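Long-range contact in mortality factor 4-like protein 1 (Homo sapiens, PDB 2F5K), which binds histone H3 methylated at a lysine of its tail through its chromo domain and so probably takes part in chromatin-based gene regulation: residues 29-34 and 56-61. Sequence-based numbering, arbitrary orientation.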
loop_
_atom_site.group_PDB
_atom_site.type_symbol
_atom_site.label_atom_id
_atom_site.label_comp_id
_atom_site.label_asym_id
_atom_site.label_seq_id
_atom_site.Cartn_x
_atom_site.Cartn_y
_atom_site.Cartn_z
ATOM N N VAL A 29 -1.490 -4.608 5.623
ATOM C CA VAL A 29 -0.327 -4.047 4.941
ATOM C C VAL A 29 -0.374 -2.543 4.808
ATOM O O VAL A 29 -1.350 -1.881 5.135
ATOM C CB VAL A 29 -0.194 -4.672 3.500
ATOM C CG1 VAL A 29 0.628 -3.804 2.584
ATOM C CG2 VAL A 29 0.348 -6.120 3.537
ATOM N N LEU A 30 0.710 -1.980 4.333
ATOM C CA LEU A 30 0.695 -0.559 4.079
ATOM C C LEU A 30 0.862 -0.497 2.609
ATOM O O LEU A 30 1.729 -1.159 2.052
ATOM C CB LEU A 30 1.828 0.157 4.780
ATOM C CG LEU A 30 1.735 0.160 6.307
ATOM C CD1 LEU A 30 3.039 0.739 6.879
ATOM C CD2 LEU A 30 0.573 1.005 6.720
ATOM N N CYS A 31 0.043 0.283 1.950
ATOM C CA CYS A 31 0.135 0.293 0.524
ATOM C C CYS A 31 0.224 1.704 0.054
ATOM O O CYS A 31 -0.477 2.560 0.564
ATOM C CB CYS A 31 -1.102 -0.386 -0.090
ATOM S SG CYS A 31 -0.993 -0.618 -1.879
ATOM N N PHE A 32 1.080 1.927 -0.939
ATOM C CA PHE A 32 1.228 3.215 -1.565
ATOM C C PHE A 32 0.080 3.466 -2.545
ATOM O O PHE A 32 -0.324 2.574 -3.289
ATOM C CB PHE A 32 2.538 3.260 -2.370
ATOM C CG PHE A 32 3.730 3.658 -1.572
ATOM C CD1 PHE A 32 4.714 2.758 -1.284
ATOM C CD2 PHE A 32 3.878 4.949 -1.139
ATOM C CE1 PHE A 32 5.845 3.145 -0.549
ATOM C CE2 PHE A 32 4.996 5.332 -0.397
ATOM C CZ PHE A 32 5.946 4.419 -0.089
ATOM N N HIS A 33 -0.420 4.692 -2.555
ATOM C CA HIS A 33 -1.438 5.064 -3.499
ATOM C C HIS A 33 -0.997 6.318 -4.256
ATOM O O HIS A 33 -0.605 6.241 -5.425
ATOM C CB HIS A 33 -2.801 5.239 -2.823
ATOM C CG HIS A 33 -3.858 5.716 -3.761
ATOM N ND1 HIS A 33 -4.479 6.942 -3.624
ATOM C CD2 HIS A 33 -4.399 5.137 -4.861
ATOM C CE1 HIS A 33 -5.363 7.091 -4.596
ATOM N NE2 HIS A 33 -5.335 6.009 -5.359
ATOM N N GLY A 34 -1.040 7.473 -3.626
ATOM C CA GLY A 34 -0.437 8.607 -4.323
ATOM C C GLY A 34 0.992 8.713 -3.787
ATOM O O GLY A 34 1.773 7.764 -3.885
ATOM N N ILE A 56 -5.816 -5.089 -3.815
ATOM C CA ILE A 56 -5.934 -4.548 -2.474
ATOM C C ILE A 56 -7.174 -3.726 -2.120
ATOM O O ILE A 56 -7.719 -2.949 -2.923
ATOM C CB ILE A 56 -4.665 -3.759 -2.066
ATOM C CG1 ILE A 56 -4.898 -2.272 -2.168
ATOM C CG2 ILE A 56 -3.406 -4.189 -2.856
ATOM C CD1 ILE A 56 -4.258 -1.543 -1.067
ATOM N N HIS A 57 -7.596 -3.884 -0.884
ATOM C CA HIS A 57 -8.665 -3.065 -0.374
ATOM C C HIS A 57 -8.050 -2.117 0.632
ATOM O O HIS A 57 -7.412 -2.544 1.593
ATOM C CB HIS A 57 -9.764 -3.905 0.289
ATOM C CG HIS A 57 -10.637 -3.111 1.204
ATOM N ND1 HIS A 57 -10.627 -3.280 2.571
ATOM C CD2 HIS A 57 -11.520 -2.115 0.954
ATOM C CE1 HIS A 57 -11.473 -2.427 3.122
ATOM N NE2 HIS A 57 -12.031 -1.711 2.162
ATOM N N TYR A 58 -8.216 -0.830 0.404
ATOM C CA TYR A 58 -7.681 0.118 1.342
ATOM C C TYR A 58 -8.679 0.201 2.485
ATOM O O TYR A 58 -9.889 0.415 2.264
ATOM C CB TYR A 58 -7.445 1.459 0.677
ATOM C CG TYR A 58 -6.426 1.395 -0.452
ATOM C CD1 TYR A 58 -6.804 0.971 -1.733
ATOM C CD2 TYR A 58 -5.079 1.754 -0.239
ATOM C CE1 TYR A 58 -5.883 0.928 -2.775
ATOM C CE2 TYR A 58 -4.163 1.710 -1.263
ATOM C CZ TYR A 58 -4.568 1.284 -2.530
ATOM O OH TYR A 58 -3.683 1.229 -3.564
ATOM N N SER A 59 -8.173 -0.008 3.699
ATOM C CA SER A 59 -9.031 -0.020 4.866
ATOM C C SER A 59 -9.697 1.308 5.128
ATOM O O SER A 59 -9.095 2.375 5.020
ATOM C CB SER A 59 -8.315 -0.547 6.107
ATOM O OG SER A 59 -7.000 -0.073 6.162
ATOM N N GLY A 60 -10.979 1.226 5.455
ATOM C CA GLY A 60 -11.769 2.415 5.681
ATOM C C GLY A 60 -12.116 3.053 4.350
ATOM O O GLY A 60 -12.607 4.170 4.302
ATOM N N TRP A 61 -11.850 2.341 3.260
ATOM C CA TRP A 61 -12.099 2.882 1.933
ATOM C C TRP A 61 -13.135 2.049 1.206
ATOM O O TRP A 61 -13.140 0.819 1.274
ATOM C CB TRP A 61 -10.813 2.940 1.092
ATOM C CG TRP A 61 -9.896 4.103 1.386
ATOM C CD1 TRP A 61 -9.713 4.735 2.589
ATOM C CD2 TRP A 61 -9.020 4.760 0.460
ATOM N NE1 TRP A 61 -8.790 5.743 2.461
ATOM C CE2 TRP A 61 -8.346 5.776 1.165
ATOM C CE3 TRP A 61 -8.731 4.587 -0.903
ATOM C CZ2 TRP A 61 -7.410 6.609 0.559
ATOM C CZ3 TRP A 61 -7.799 5.416 -1.498
ATOM C CH2 TRP A 61 -7.155 6.413 -0.772
#
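Cys31 meets Ile56 and Tyr58 in the apolar part of this contact. Its sulfur lies 3.5 Å from Ile56 CD1, and its CB is just as near that methyl. The same CD1 sits over the centre of the Tyr58 ring, 3.1 Å above its plane. The sulfur approaches the phenol obliquely, with SG 4.9 Å from the centroid of the Tyr58 ring. Val69 of strand 67-70 packs against all three side chains.

The aromatic part is a cluster of His33, Tyr58 and Trp61. The Trp61 six-membered ring turns an edge to one face of His33. This pair is T-shaped, with planes at 84° and His33 ND1 3.9 Å from Trp61 CH2. His33 reaches across because its CG is anti to the backbone N (chi1 176°). The Tyr58 ring is oblique to the imidazole, while Tyr58 CB lies under a face of the Trp61 indole.

The segments belong to the antiparallel barrel of the chromo domain. Strands 29-32 and 56-58 cross at 92° and are not neighbours in the sheet; strand 37-48 runs between them in the strand order. His33, Tyr58 and Trp61, with Tyr38 and Trp65 beside Trp61, form a cluster consistent with the aromatic cage in which chromo domains hold methyl-lysine.

Tyr58 OH is 3.6 Å from Phe32 O, which lies near the phenol plane and accepts a hydrogen bond from Arg73. With an alanine here instead of Tyr58, the Ile56 methyl and the Cys31 sulfur would probably lose the ring they pack on, and a gap would open beside His33 CB. A type II turn from Tyr58 to Trp61 passes through Gly60 at positive phi. The backbone bond from Trp61 N to Tyr58 O closes this turn. Beside it, His57 NE2 gives a bent hydrogen bond to Trp61 O at 2.9 Å.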